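Local coordinates for NAD-dependent protein deacylase 2 (Archaeoglobus fulgidus, PDB 4TWJ) that removes acyl groups from lysine side chains of proteins at the expense of NAD, deacetylating the chromatin protein Alba and so raising its affinity for DNA, at residues W64-S67 with M68-K71; E131-D134 with W135-V139. One frame throughout, in Å; residues are numbered along the deposited sequence.

Contact 1 of 2, residues W64-S67 with M68-K71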
ATOM      1  N   TRP A  64     -18.339   7.286  -4.164  1.00 12.95           N
ATOM      2  CA  TRP A  64     -17.837   7.582  -5.503  1.00 12.94           C
ATOM      3  C   TRP A  64     -17.465   9.059  -5.687  1.00 13.48           C
ATOM      4  O   TRP A  64     -16.458   9.364  -6.324  1.00 13.70           O
ATOM      5  CB  TRP A  64     -18.834   7.108  -6.563  1.00 12.60           C
ATOM      6  CG  TRP A  64     -18.780   5.621  -6.754  1.00 12.20           C
ATOM      7  CD1 TRP A  64     -19.773   4.714  -6.514  1.00 12.02           C
ATOM      8  CD2 TRP A  64     -17.651   4.869  -7.204  1.00 12.13           C
ATOM      9  NE1 TRP A  64     -19.333   3.441  -6.807  1.00 11.91           N
ATOM     10  CE2 TRP A  64     -18.032   3.512  -7.231  1.00 12.01           C
ATOM     11  CE3 TRP A  64     -16.356   5.217  -7.601  1.00 12.25           C
ATOM     12  CZ2 TRP A  64     -17.161   2.501  -7.630  1.00 12.16           C
ATOM     13  CZ3 TRP A  64     -15.496   4.219  -8.005  1.00 12.25           C
ATOM     14  CH2 TRP A  64     -15.902   2.871  -8.017  1.00 12.25           C
ATOM     15  N   GLU A  65     -18.261   9.965  -5.129  1.00 14.35           N
ATOM     16  CA  GLU A  65     -17.937  11.395  -5.186  1.00 15.03           C
ATOM     17  C   GLU A  65     -16.655  11.693  -4.399  1.00 15.46           C
ATOM     18  O   GLU A  65     -15.832  12.499  -4.823  1.00 15.29           O
ATOM     19  CB  GLU A  65     -19.100  12.244  -4.656  1.00 15.70           C
ATOM     20  CG  GLU A  65     -20.370  12.166  -5.498  1.00 16.20           C
ATOM     21  CD  GLU A  65     -20.262  12.871  -6.839  1.00 16.99           C
ATOM     22  OE1 GLU A  65     -21.104  12.592  -7.726  1.00 17.31           O
ATOM     23  OE2 GLU A  65     -19.351  13.706  -7.013  1.00 18.05           O
ATOM     24  N   PHE A  66     -16.486  11.026  -3.261  1.00 16.18           N
ATOM     25  CA  PHE A  66     -15.253  11.139  -2.483  1.00 17.04           C
ATOM     26  C   PHE A  66     -14.054  10.638  -3.291  1.00 17.03           C
ATOM     27  O   PHE A  66     -13.007  11.279  -3.313  1.00 17.48           O
ATOM     28  CB  PHE A  66     -15.376  10.364  -1.170  1.00 17.59           C
ATOM     29  CG  PHE A  66     -14.097  10.286  -0.387  1.00 18.64           C
ATOM     30  CD1 PHE A  66     -13.567  11.420   0.216  1.00 19.47           C
ATOM     31  CD2 PHE A  66     -13.421   9.078  -0.252  1.00 19.54           C
ATOM     32  CE1 PHE A  66     -12.386  11.352   0.940  1.00 20.10           C
ATOM     33  CE2 PHE A  66     -12.240   9.003   0.473  1.00 19.99           C
ATOM     34  CZ  PHE A  66     -11.722  10.143   1.068  1.00 20.01           C
ATOM     35  N   SER A  67     -14.226   9.508  -3.975  1.00 17.12           N
ATOM     36  CA  SER A  67     -13.160   8.932  -4.794  1.00 17.46           C
ATOM     37  C   SER A  67     -12.763   9.851  -5.951  1.00 17.92           C
ATOM     38  O   SER A  67     -11.590   9.911  -6.327  1.00 18.03           O
ATOM     39  CB  SER A  67     -13.577   7.559  -5.334  1.00 17.52           C
ATOM     40  OG  SER A  67     -13.788   6.634  -4.281  1.00 17.83           O
ATOM     41  N   MET A  68     -13.740  10.560  -6.512  1.00 18.33           N
ATOM     42  CA  MET A  68     -13.475  11.522  -7.585  1.00 19.38           C
ATOM     43  C   MET A  68     -12.630  12.689  -7.088  1.00 21.53           C
ATOM     44  O   MET A  68     -11.762  13.180  -7.810  1.00 22.29           O
ATOM     45  CB  MET A  68     -14.783  12.060  -8.163  1.00 18.84           C
ATOM     46  CG  MET A  68     -15.537  11.047  -9.000  1.00 18.43           C
ATOM     47  SD  MET A  68     -17.220  11.574  -9.341  1.00 18.03           S
ATOM     48  CE  MET A  68     -17.771  10.190 -10.338  1.00 17.97           C
ATOM     49  N   GLU A  69     -12.894  13.132  -5.862  1.00 23.64           N
ATOM     50  CA  GLU A  69     -12.100  14.191  -5.239  1.00 26.23           C
ATOM     51  C   GLU A  69     -10.693  13.697  -4.913  1.00 27.23           C
ATOM     52  O   GLU A  69      -9.714  14.408  -5.138  1.00 27.93           O
ATOM     53  CB  GLU A  69     -12.776  14.699  -3.962  1.00 27.41           C
ATOM     54  CG  GLU A  69     -14.079  15.442  -4.210  1.00 28.97           C
ATOM     55  CD  GLU A  69     -14.784  15.866  -2.932  1.00 30.77           C
ATOM     56  OE1 GLU A  69     -15.553  16.849  -2.983  1.00 32.84           O
ATOM     57  OE2 GLU A  69     -14.581  15.221  -1.877  1.00 32.59           O
ATOM     58  N   MET A  70     -10.601  12.478  -4.386  1.00 29.34           N
ATOM     59  CA  MET A  70      -9.317  11.900  -3.981  1.00 31.26           C
ATOM     60  C   MET A  70      -8.379  11.628  -5.156  1.00 32.49           C
ATOM     61  O   MET A  70      -7.164  11.763  -5.010  1.00 32.02           O
ATOM     62  CB  MET A  70      -9.526  10.600  -3.195  1.00 32.17           C
ATOM     63  CG  MET A  70     -10.114  10.782  -1.804  1.00 33.15           C
ATOM     64  SD  MET A  70      -9.083  11.780  -0.710  1.00 35.41           S
ATOM     65  CE  MET A  70      -9.880  13.381  -0.832  1.00 35.17           C
ATOM     66  N   LYS A  71      -8.932  11.250  -6.309  1.00 33.93           N
ATOM     67  CA  LYS A  71      -8.114  10.932  -7.487  1.00 34.90           C
ATOM     68  C   LYS A  71      -7.202  12.103  -7.871  1.00 35.58           C
ATOM     69  O   LYS A  71      -6.066  11.898  -8.299  1.00 35.43           O
ATOM     70  CB  LYS A  71      -8.991  10.527  -8.686  1.00 35.48           C
ATOM     71  CG  LYS A  71      -9.449  11.687  -9.562  1.00 35.85           C
ATOM     72  CD  LYS A  71     -10.500  11.272 -10.575  1.00 36.15           C
ATOM     73  CE  LYS A  71     -10.916  12.441 -11.454  1.00 36.74           C
ATOM     74  NZ  LYS A  71      -9.790  12.988 -12.261  1.00 37.41           N
TER
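Phe66 and Met70, one turn apart on helix 60-73, form a Met-aromatic contact of the i to i+4 kind. Met70 CG lies over one face of the ring and makes the closest approach: a CH-pi contact 3.6 Å from the centroid of the Phe66 ring, displaced toward the rim near CZ. The sulfur comes in more obliquely, with Met70 SD 4.3 Å from the ring centroid of Phe66, and SD and CE trail off past the CZ-CE1 rim. The torsions shape this fit. Phe66 has its CG opposite the backbone N (chi1 173°), while the methionine chain folds at chi2 (-61°) and again at chi3 (99°), keeping SD and CE beside the ring instead of reaching straight out. Met70 N donates to Phe66 O at 2.9 Å, one of the i to i+4 bonds of the helix that keep the two residues one turn apart. The same ladder continues on the other residues, for example from Lys71 N to Ser67 O at 3.0 Å.

On another side of the helix Met68 is extended beyond CG. Its SD passes Glu65 OE2 at 3.8 Å, where the glutamate chain bends at chi2.

The modified side chain of the bound peptide packs on Phe66, Ser67, Met70 and Lys71, consistent with this part of the helix lining the channel that takes the acyl chain. Phe142 of helix 139-143 packs against Ser67, Met68 and Lys71. Further back, Trp64 sits buried against Met121, Ile147 and Pro148. Its position is tied to the antiparallel sheet of the zinc-binding module by a hydrogen bond from the indole NE1 to Val158 O.

Contact 2 of 2, residues E131-D134 with W135-V139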
ATOM      1  N   GLU A 131     -23.436  -8.546 -11.010  1.00 17.16           N
ATOM      2  CA  GLU A 131     -22.697  -8.335 -12.253  1.00 16.67           C
ATOM      3  C   GLU A 131     -21.266  -7.905 -11.932  1.00 16.28           C
ATOM      4  O   GLU A 131     -21.042  -7.171 -10.968  1.00 16.78           O
ATOM      5  CB  GLU A 131     -23.380  -7.253 -13.094  1.00 16.84           C
ATOM      6  CG  GLU A 131     -22.945  -7.198 -14.545  1.00 17.14           C
ATOM      7  CD  GLU A 131     -23.449  -8.366 -15.383  1.00 17.32           C
ATOM      8  OE1 GLU A 131     -24.155  -9.252 -14.867  1.00 17.30           O
ATOM      9  OE2 GLU A 131     -23.127  -8.396 -16.582  1.00 17.53           O
ATOM     10  N   THR A 132     -20.308  -8.361 -12.734  1.00 15.52           N
ATOM     11  CA  THR A 132     -18.899  -8.014 -12.532  1.00 15.27           C
ATOM     12  C   THR A 132     -18.391  -7.069 -13.614  1.00 14.66           C
ATOM     13  O   THR A 132     -18.864  -7.098 -14.753  1.00 14.78           O
ATOM     14  CB  THR A 132     -18.002  -9.266 -12.481  1.00 15.65           C
ATOM     15  OG1 THR A 132     -18.024  -9.930 -13.751  1.00 16.21           O
ATOM     16  CG2 THR A 132     -18.485 -10.217 -11.405  1.00 15.73           C
ATOM     17  N   TYR A 133     -17.431  -6.225 -13.239  1.00 14.06           N
ATOM     18  CA  TYR A 133     -16.892  -5.193 -14.121  1.00 13.63           C
ATOM     19  C   TYR A 133     -15.388  -5.053 -13.975  1.00 13.61           C
ATOM     20  O   TYR A 133     -14.825  -5.351 -12.919  1.00 13.58           O
ATOM     21  CB  TYR A 133     -17.510  -3.830 -13.795  1.00 13.31           C
ATOM     22  CG  TYR A 133     -18.993  -3.769 -14.030  1.00 13.01           C
ATOM     23  CD1 TYR A 133     -19.893  -4.103 -13.022  1.00 13.02           C
ATOM     24  CD2 TYR A 133     -19.501  -3.383 -15.266  1.00 13.08           C
ATOM     25  CE1 TYR A 133     -21.258  -4.059 -13.241  1.00 12.99           C
ATOM     26  CE2 TYR A 133     -20.860  -3.335 -15.493  1.00 12.98           C
ATOM     27  CZ  TYR A 133     -21.734  -3.676 -14.485  1.00 13.10           C
ATOM     28  OH  TYR A 133     -23.087  -3.628 -14.731  1.00 13.55           O
ATOM     29  N   ASP A 134     -14.755  -4.580 -15.047  1.00 13.71           N
ATOM     30  CA  ASP A 134     -13.393  -4.071 -15.004  1.00 14.35           C
ATOM     31  C   ASP A 134     -13.449  -2.558 -14.883  1.00 13.76           C
ATOM     32  O   ASP A 134     -14.351  -1.918 -15.431  1.00 13.24           O
ATOM     33  CB  ASP A 134     -12.642  -4.428 -16.285  1.00 15.16           C
ATOM     34  CG  ASP A 134     -12.488  -5.916 -16.475  1.00 16.32           C
ATOM     35  OD1 ASP A 134     -12.734  -6.397 -17.597  1.00 18.28           O
ATOM     36  OD2 ASP A 134     -12.121  -6.611 -15.508  1.00 17.46           O
ATOM     37  N   TRP A 135     -12.470  -1.988 -14.189  1.00 13.68           N
ATOM     38  CA  TRP A 135     -12.384  -0.540 -14.005  1.00 13.80           C
ATOM     39  C   TRP A 135     -12.339   0.225 -15.333  1.00 13.48           C
ATOM     40  O   TRP A 135     -12.864   1.333 -15.431  1.00 13.03           O
ATOM     41  CB  TRP A 135     -11.162  -0.192 -13.154  1.00 14.30           C
ATOM     42  CG  TRP A 135     -10.989   1.269 -12.886  1.00 15.13           C
ATOM     43  CD1 TRP A 135      -9.896   2.025 -13.179  1.00 15.54           C
ATOM     44  CD2 TRP A 135     -11.935   2.152 -12.271  1.00 15.49           C
ATOM     45  NE1 TRP A 135     -10.096   3.324 -12.783  1.00 16.00           N
ATOM     46  CE2 TRP A 135     -11.340   3.430 -12.222  1.00 15.72           C
ATOM     47  CE3 TRP A 135     -13.224   1.987 -11.752  1.00 15.91           C
ATOM     48  CZ2 TRP A 135     -11.993   4.542 -11.679  1.00 16.02           C
ATOM     49  CZ3 TRP A 135     -13.874   3.092 -11.215  1.00 16.21           C
ATOM     50  CH2 TRP A 135     -13.255   4.352 -11.183  1.00 15.99           C
ATOM     51  N   SER A 136     -11.730  -0.381 -16.350  1.00 13.59           N
ATOM     52  CA  SER A 136     -11.678   0.200 -17.696  1.00 13.81           C
ATOM     53  C   SER A 136     -13.059   0.548 -18.262  1.00 13.66           C
ATOM     54  O   SER A 136     -13.165   1.409 -19.138  1.00 14.04           O
ATOM     55  CB  SER A 136     -10.964  -0.751 -18.659  1.00 14.12           C
ATOM     56  OG  SER A 136     -11.674  -1.968 -18.798  1.00 14.71           O
ATOM     57  N   GLU A 137     -14.099  -0.122 -17.771  1.00 13.52           N
ATOM     58  CA  GLU A 137     -15.469   0.118 -18.228  1.00 13.67           C
ATOM     59  C   GLU A 137     -16.068   1.403 -17.650  1.00 13.70           C
ATOM     60  O   GLU A 137     -16.990   1.977 -18.232  1.00 13.89           O
ATOM     61  CB  GLU A 137     -16.360  -1.079 -17.886  1.00 14.02           C
ATOM     62  CG  GLU A 137     -15.830  -2.400 -18.416  1.00 14.18           C
ATOM     63  CD  GLU A 137     -16.762  -3.553 -18.129  1.00 14.51           C
ATOM     64  OE1 GLU A 137     -17.846  -3.583 -18.735  1.00 14.87           O
ATOM     65  OE2 GLU A 137     -16.421  -4.426 -17.313  1.00 14.52           O
ATOM     66  N   PHE A 138     -15.549   1.854 -16.508  1.00 13.46           N
ATOM     67  CA  PHE A 138     -16.106   3.009 -15.801  1.00 13.40           C
ATOM     68  C   PHE A 138     -15.238   4.256 -15.849  1.00 14.06           C
ATOM     69  O   PHE A 138     -15.730   5.357 -15.603  1.00 14.11           O
ATOM     70  CB  PHE A 138     -16.319   2.664 -14.327  1.00 12.99           C
ATOM     71  CG  PHE A 138     -17.418   1.679 -14.085  1.00 12.63           C
ATOM     72  CD1 PHE A 138     -18.724   1.985 -14.433  1.00 12.57           C
ATOM     73  CD2 PHE A 138     -17.159   0.462 -13.469  1.00 12.50           C
ATOM     74  CE1 PHE A 138     -19.744   1.088 -14.195  1.00 12.48           C
ATOM     75  CE2 PHE A 138     -18.178  -0.436 -13.228  1.00 12.49           C
ATOM     76  CZ  PHE A 138     -19.470  -0.126 -13.597  1.00 12.39           C
ATOM     77  N   VAL A 139     -13.952   4.089 -16.140  1.00 15.04           N
ATOM     78  CA  VAL A 139     -12.979   5.153 -15.896  1.00 15.98           C
ATOM     79  C   VAL A 139     -13.261   6.443 -16.685  1.00 16.85           C
ATOM     80  O   VAL A 139     -13.093   7.537 -16.143  1.00 17.07           O
ATOM     81  CB  VAL A 139     -11.526   4.658 -16.115  1.00 16.29           C
ATOM     82  CG1 VAL A 139     -11.269   4.315 -17.578  1.00 16.38           C
ATOM     83  CG2 VAL A 139     -10.526   5.688 -15.596  1.00 16.59           C
TER
HETATM   84  O   HOH W   1     -17.184  -7.173 -17.714  1.00 25.59           O
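Phe138 meets the Tyr133 ring over one face, its CZ 3.6 Å above the plane and displaced toward the rim, while Phe138 CE2 reaches back to Tyr133 CB at 3.5 Å. The ring planes are turned 48° apart, an oblique pair. Tyr133 also lies against Cys150, a zinc ligand, and at the far end of the tyrosine OH is hydrogen-bonded to Arg151 N. The indole of Trp135 has Val139 CB over one face and pairs edge-to-face with Phe142.

Where the strand ends, Glu137 turns back on the chain. Its side chain, extended beyond CG (chi2 -177°), brings OE2 to Asp134 N at 2.8 Å in a nearly straight bond (168°), using the anti side of the carboxylate. Glu137 N in return donates to Asp134 O at 3.0 Å, closing a type I beta turn over Asp134-Glu137; the carboxylate thus takes the N-H at the start of the turn. A water also donates to Glu137 OE2 (2.9 Å), giving that oxygen a second proton donor. Asp134 OD1 lies 4.2 Å from Glu137 OE2, but Asp134 OD2 has a salt bridge to Lys123, which probably eases the repulsion.

Strand 132-134 is an outer strand of the small antiparallel sheet of the zinc-binding module, paired with strand 123-126; Phe138 packs on Leu124 and on Val158 of strand 158-162, and the turn leads directly into helix 139-143.

How the contacts relate
The two contacts meet at their tryptophans: Trp64 CZ3 of contact 1 lies 3.8 Å from Trp135 CZ3 of contact 2, although the contact centres are about 16 Å apart. Met121 packs on both indoles, and Phe142 of helix 139-143 packs on both contacts. The modified side chain of the bound peptide packs on residues of both contacts, consistent with a shared wall of the acyl channel. Their other ends diverge. Contact 2 reaches the structural zinc site, where the nearest atoms of the Tyr133 side chain are about 5 Å from the zinc ion. Contact 1 is nearer the NAD-binding residues: the nearest side-chain atoms of Ser67 and Ile102 are about 7 Å apart.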